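PDB 5MPT: citrinin polyketide synthase from Monascus purpureus, which builds the keto-aldehyde precursor of the mycotoxin citrinin as a non-reducing polyketide synthase, its C-methyltransferase domain being the piece in this crystal. Local coordinates for residues V53-N58 with V323-G328; N58-L63 with R87-I92. One frame throughout, in Å; residues are numbered along the deposited sequence.

Both contacts draw on helix 40-62, a long helix within the region related in sequence to helix-turn-helix domains. Contact 1 joins 53-58, in its C-terminal half, to helix 321-327 of the methyltransferase region, 265 residues further on; contact 2 joins its last turn and the residue after it, 58-63, to helix 86-98, only 24 residues away. Their centres lie about 8 Å apart, and along the chain the short-range contact falls wholly between the two halves of the long-range one. Asn58 belongs to both, and Phe88 of contact 2 packs against backbone oxygens of Asp324, Phe325 and Gly328. Three helices thus meet through Phe325, Ile56, Ile92, Phe60 and Met89, joining the N-terminal helical part to the methyltransferase fold.

Contact 1: V53-N58 with V323-G328; sequences VAHIVN and VDFIFG
Phe325 pushes its ring into the surface of helix 40-62, where Ile56 and His55 receive it. The closest approach is from Ile56 CG1 to Phe325 CE1, 3.5 Å, and Ile56 CD1 lies 3.9 Å from the same Phe325 CE1, so the ethyl branch lies along one side of the ring. At the far end, Phe325 CZ is 3.8 Å from His55 CB, and Phe325 CE2 lies obliquely by the imidazole. Both residues approach the phenyl plane obliquely. Phe325 reaches this far because its CG stands anti to the backbone N (chi1 179°), which extends the ring across the gap; Ile56 swings CG1 opposite its carbonyl carbon (chi1 -69°), bringing that branch nearer than its CB direction alone would suggest.

Further out, Phe149 stacks on the Phe325 ring, and Ile92 of helix 86-98 touches both Phe325 and Ile56. His55 NE2 is hydrogen-bonded to Ser143.

The contact packs the helix-turn-helix-related part against helix 321-327, which follows strand 309-316 of the methyltransferase sheet, away from the annotated sites. With no hydrogen bond between the segments and all three touching residues buried, the join rests on apolar packing around one aromatic ring, the histidine contributing chiefly its CB.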
loop_
_atom_site.group_PDB
_atom_site.type_symbol
_atom_site.label_atom_id
_atom_site.label_comp_id
_atom_site.label_asym_id
_atom_site.label_seq_id
_atom_site.Cartn_x
_atom_site.Cartn_y
_atom_site.Cartn_z
ATOM N N VAL A 53 13.777 9.828 10.919
ATOM C CA VAL A 53 13.990 10.984 11.777
ATOM C C VAL A 53 15.375 11.556 11.546
ATOM O O VAL A 53 15.539 12.767 11.436
ATOM C CB VAL A 53 13.760 10.597 13.248
ATOM C CG1 VAL A 53 14.243 11.721 14.188
ATOM C CG2 VAL A 53 12.272 10.276 13.457
ATOM N N ALA A 54 16.392 10.695 11.456
ATOM C CA ALA A 54 17.748 11.184 11.214
ATOM C C ALA A 54 17.835 11.916 9.887
ATOM O O ALA A 54 18.478 12.969 9.786
ATOM C CB ALA A 54 18.742 10.027 11.238
ATOM N N HIS A 55 17.184 11.386 8.859
ATOM C CA HIS A 55 17.151 12.072 7.572
ATOM C C HIS A 55 16.455 13.420 7.680
ATOM O O HIS A 55 16.870 14.399 7.052
ATOM C CB HIS A 55 16.427 11.224 6.544
ATOM C CG HIS A 55 17.240 10.140 5.929
ATOM N ND1 HIS A 55 18.413 10.365 5.253
ATOM C CD2 HIS A 55 17.012 8.807 5.847
ATOM C CE1 HIS A 55 18.876 9.227 4.774
ATOM N NE2 HIS A 55 18.038 8.263 5.119
ATOM N N ILE A 56 15.409 13.497 8.494
ATOM C CA ILE A 56 14.692 14.755 8.672
ATOM C C ILE A 56 15.583 15.774 9.362
ATOM O O ILE A 56 15.682 16.933 8.938
ATOM C CB ILE A 56 13.396 14.509 9.467
ATOM C CG1 ILE A 56 12.407 13.725 8.632
ATOM C CG2 ILE A 56 12.789 15.840 9.901
ATOM C CD1 ILE A 56 11.375 13.027 9.443
ATOM N N VAL A 57 16.281 15.343 10.419
ATOM C CA VAL A 57 17.166 16.239 11.138
ATOM C C VAL A 57 18.231 16.795 10.195
ATOM O O VAL A 57 18.500 18.003 10.173
ATOM C CB VAL A 57 17.807 15.519 12.335
ATOM C CG1 VAL A 57 18.939 16.371 12.885
ATOM C CG2 VAL A 57 16.793 15.272 13.425
ATOM N N ASN A 58 18.811 15.921 9.368
ATOM C CA ASN A 58 19.795 16.364 8.390
ATOM C C ASN A 58 19.217 17.384 7.418
ATOM O O ASN A 58 19.889 18.360 7.078
ATOM C CB ASN A 58 20.348 15.162 7.631
ATOM C CG ASN A 58 21.298 14.346 8.447
ATOM O OD1 ASN A 58 21.807 14.800 9.485
ATOM N ND2 ASN A 58 21.574 13.127 7.982
ATOM N N VAL A 323 6.547 4.718 5.366
ATOM C CA VAL A 323 5.619 4.846 4.244
ATOM C C VAL A 323 5.208 6.305 4.055
ATOM O O VAL A 323 5.282 6.859 2.947
ATOM C CB VAL A 323 4.392 3.940 4.464
ATOM C CG1 VAL A 323 3.369 4.110 3.343
ATOM C CG2 VAL A 323 4.840 2.473 4.613
ATOM N N ASP A 324 4.730 6.941 5.124
ATOM C CA ASP A 324 4.439 8.371 5.049
ATOM C C ASP A 324 5.654 9.175 4.612
ATOM O O ASP A 324 5.542 10.114 3.823
ATOM C CB ASP A 324 3.940 8.882 6.393
ATOM C CG ASP A 324 2.480 8.593 6.598
ATOM O OD1 ASP A 324 1.724 8.889 5.657
ATOM O OD2 ASP A 324 2.099 8.091 7.676
ATOM N N PHE A 325 6.823 8.853 5.148
ATOM C CA PHE A 325 8.013 9.663 4.902
ATOM C C PHE A 325 8.360 9.701 3.423
ATOM O O PHE A 325 8.793 10.735 2.899
ATOM C CB PHE A 325 9.172 9.093 5.702
ATOM C CG PHE A 325 10.471 9.828 5.524
ATOM C CD1 PHE A 325 10.587 11.167 5.860
ATOM C CD2 PHE A 325 11.592 9.183 5.016
ATOM C CE1 PHE A 325 11.788 11.825 5.705
ATOM C CE2 PHE A 325 12.799 9.845 4.871
ATOM C CZ PHE A 325 12.876 11.179 5.181
ATOM N N ILE A 326 8.175 8.579 2.733
ATOM C CA ILE A 326 8.492 8.478 1.312
ATOM C C ILE A 326 7.324 8.914 0.461
ATOM O O ILE A 326 7.459 9.780 -0.400
ATOM C CB ILE A 326 8.861 7.043 0.929
ATOM C CG1 ILE A 326 10.072 6.598 1.740
ATOM C CG2 ILE A 326 9.101 6.932 -0.583
ATOM C CD1 ILE A 326 10.380 5.124 1.661
ATOM N N PHE A 327 6.197 8.230 0.620
ATOM C CA PHE A 327 5.076 8.482 -0.265
ATOM C C PHE A 327 4.440 9.827 -0.010
ATOM O O PHE A 327 3.828 10.392 -0.927
ATOM C CB PHE A 327 4.056 7.355 -0.128
ATOM C CG PHE A 327 4.516 6.068 -0.744
ATOM C CD1 PHE A 327 5.249 5.153 -0.020
ATOM C CD2 PHE A 327 4.175 5.761 -2.054
ATOM C CE1 PHE A 327 5.688 3.966 -0.596
ATOM C CE2 PHE A 327 4.585 4.558 -2.629
ATOM C CZ PHE A 327 5.337 3.671 -1.909
ATOM N N GLY A 328 4.628 10.391 1.182
ATOM C CA GLY A 328 4.073 11.690 1.440
ATOM C C GLY A 328 4.664 12.776 0.572
ATOM O O GLY A 328 4.070 13.854 0.472
#

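Contact 2: N58-L63 with R87-I92; sequences NAFEQL and RFMNLI
Met89 is the first residue of 87-92 to meet Phe60, its terminal methyl CE standing 4.1 Å from Phe60 CE1. The two side chains approach from opposite directions. The thioether is folded rather than extended, bent at both chi2 (-61°) and chi3 (-61°), and that curl carries the methyl group to the ring although the CB bond of Met89 does not aim at 58-63. One turn further along, Ile92 does point its CB at the opposing segment, and its CG2 branch ends 4.4 Å from the same Phe60 CE1. The CG1 branch of Ile92 lies 3.8 Å above one face of the Phe88 ring, offset toward the rim. Met89 and Ile92 both lie oblique to the Phe60 plane.

The nearest CA atoms, those of Phe60 and Ile92, are 10.9 Å apart. Side-chain length bridges that gap, and with 77 Å² buried and no hydrogen bond between the segments the evidence is for a light, apolar touch.

Around it, Tyr93 meets the Phe60 ring with planes at about 55°. Helix 149-154 borders 58-63 through Phe149 on Ala59, while helix 321-327 borders 87-92, where Leu91 touches Asp324. Both contact helices belong to the helix-turn-helix-related region, helix 86-98 coming between strand 75-76 and strands 102-105 and 108-111 of its small antiparallel sheet.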
loop_
_atom_site.group_PDB
_atom_site.type_symbol
_atom_site.label_atom_id
_atom_site.label_comp_id
_atom_site.label_asym_id
_atom_site.label_seq_id
_atom_site.Cartn_x
_atom_site.Cartn_y
_atom_site.Cartn_z
ATOM N N ASN A 58 18.811 15.921 9.368
ATOM C CA ASN A 58 19.795 16.364 8.390
ATOM C C ASN A 58 19.217 17.384 7.418
ATOM O O ASN A 58 19.889 18.360 7.078
ATOM C CB ASN A 58 20.348 15.162 7.631
ATOM C CG ASN A 58 21.298 14.346 8.447
ATOM O OD1 ASN A 58 21.807 14.800 9.485
ATOM N ND2 ASN A 58 21.574 13.127 7.982
ATOM N N ALA A 59 17.992 17.158 6.930
ATOM C CA ALA A 59 17.370 18.100 6.006
ATOM C C ALA A 59 17.123 19.449 6.679
ATOM O O ALA A 59 17.313 20.516 6.079
ATOM C CB ALA A 59 16.068 17.486 5.470
ATOM N N PHE A 60 16.671 19.413 7.926
ATOM C CA PHE A 60 16.399 20.629 8.669
ATOM C C PHE A 60 17.665 21.466 8.842
ATOM O O PHE A 60 17.664 22.694 8.629
ATOM C CB PHE A 60 15.803 20.226 10.013
ATOM C CG PHE A 60 14.324 20.086 9.990
ATOM C CD1 PHE A 60 13.670 19.560 8.877
ATOM C CD2 PHE A 60 13.569 20.494 11.071
ATOM C CE1 PHE A 60 12.303 19.466 8.847
ATOM C CE2 PHE A 60 12.185 20.377 11.038
ATOM C CZ PHE A 60 11.562 19.877 9.939
ATOM N N GLU A 61 18.767 20.811 9.192
ATOM C CA GLU A 61 20.052 21.489 9.306
ATOM C C GLU A 61 20.424 22.153 7.974
ATOM O O GLU A 61 20.825 23.336 7.923
ATOM C CB GLU A 61 21.092 20.437 9.754
ATOM C CG GLU A 61 22.330 20.899 10.550
ATOM C CD GLU A 61 22.002 21.717 11.795
ATOM O OE1 GLU A 61 22.161 22.946 11.728
ATOM O OE2 GLU A 61 21.587 21.146 12.825
ATOM N N GLN A 62 20.266 21.400 6.881
ATOM C CA GLN A 62 20.524 21.919 5.542
ATOM C C GLN A 62 19.650 23.118 5.216
ATOM O O GLN A 62 20.093 24.040 4.510
ATOM C CB GLN A 62 20.310 20.801 4.521
ATOM C CG GLN A 62 21.372 19.718 4.642
ATOM C CD GLN A 62 20.982 18.447 3.890
ATOM O OE1 GLN A 62 19.934 18.372 3.238
ATOM N NE2 GLN A 62 21.841 17.456 3.963
ATOM N N LEU A 63 18.428 23.152 5.743
ATOM C CA LEU A 63 17.502 24.245 5.486
ATOM C C LEU A 63 17.599 25.356 6.525
ATOM O O LEU A 63 16.715 26.211 6.582
ATOM C CB LEU A 63 16.068 23.696 5.415
ATOM C CG LEU A 63 15.866 22.786 4.200
ATOM C CD1 LEU A 63 14.542 22.036 4.267
ATOM C CD2 LEU A 63 15.936 23.626 2.901
ATOM N N ARG A 87 0.476 19.710 4.279
ATOM C CA ARG A 87 -0.062 18.600 5.060
ATOM C C ARG A 87 1.032 17.595 5.409
ATOM O O ARG A 87 1.116 17.111 6.548
ATOM C CB ARG A 87 -1.206 17.938 4.286
ATOM C CG ARG A 87 -2.442 18.855 4.171
ATOM C CD ARG A 87 -3.483 18.298 3.205
ATOM N NE ARG A 87 -2.989 18.377 1.839
ATOM C CZ ARG A 87 -3.640 17.934 0.777
ATOM N NH1 ARG A 87 -4.838 17.367 0.912
ATOM N NH2 ARG A 87 -3.096 18.059 -0.425
ATOM N N PHE A 88 1.861 17.247 4.423
ATOM C CA PHE A 88 3.026 16.394 4.659
ATOM C C PHE A 88 3.935 16.957 5.749
ATOM O O PHE A 88 4.347 16.236 6.671
ATOM C CB PHE A 88 3.774 16.241 3.337
ATOM C CG PHE A 88 4.991 15.370 3.396
ATOM C CD1 PHE A 88 4.970 14.137 4.006
ATOM C CD2 PHE A 88 6.165 15.793 2.793
ATOM C CE1 PHE A 88 6.094 13.347 4.016
ATOM C CE2 PHE A 88 7.272 15.011 2.796
ATOM C CZ PHE A 88 7.233 13.765 3.403
ATOM N N MET A 89 4.276 18.247 5.665
ATOM C CA MET A 89 5.236 18.745 6.630
ATOM C C MET A 89 4.650 18.799 8.027
ATOM O O MET A 89 5.394 18.678 9.002
ATOM C CB MET A 89 5.772 20.110 6.200
ATOM C CG MET A 89 6.667 19.983 4.966
ATOM S SD MET A 89 8.114 18.955 5.232
ATOM C CE MET A 89 8.939 19.857 6.553
ATOM N N ASN A 90 3.336 18.957 8.157
ATOM C CA ASN A 90 2.733 18.816 9.480
ATOM C C ASN A 90 2.889 17.387 10.006
ATOM O O ASN A 90 3.094 17.177 11.209
ATOM C CB ASN A 90 1.264 19.224 9.429
ATOM C CG ASN A 90 1.080 20.702 9.134
ATOM O OD1 ASN A 90 1.908 21.541 9.515
ATOM N ND2 ASN A 90 -0.003 21.031 8.442
ATOM N N LEU A 91 2.816 16.392 9.119
ATOM C CA LEU A 91 3.088 15.008 9.516
ATOM C C LEU A 91 4.562 14.829 9.879
ATOM O O LEU A 91 4.891 14.154 10.861
ATOM C CB LEU A 91 2.692 14.065 8.388
ATOM C CG LEU A 91 2.656 12.549 8.562
ATOM C CD1 LEU A 91 1.636 11.998 7.560
ATOM C CD2 LEU A 91 4.023 11.938 8.319
ATOM N N ILE A 92 5.457 15.465 9.113
ATOM C CA ILE A 92 6.899 15.404 9.386
ATOM C C ILE A 92 7.221 15.989 10.757
ATOM O O ILE A 92 8.021 15.426 11.526
ATOM C CB ILE A 92 7.669 16.129 8.266
ATOM C CG1 ILE A 92 7.607 15.317 6.962
ATOM C CG2 ILE A 92 9.137 16.376 8.690
ATOM C CD1 ILE A 92 8.276 13.917 7.071
#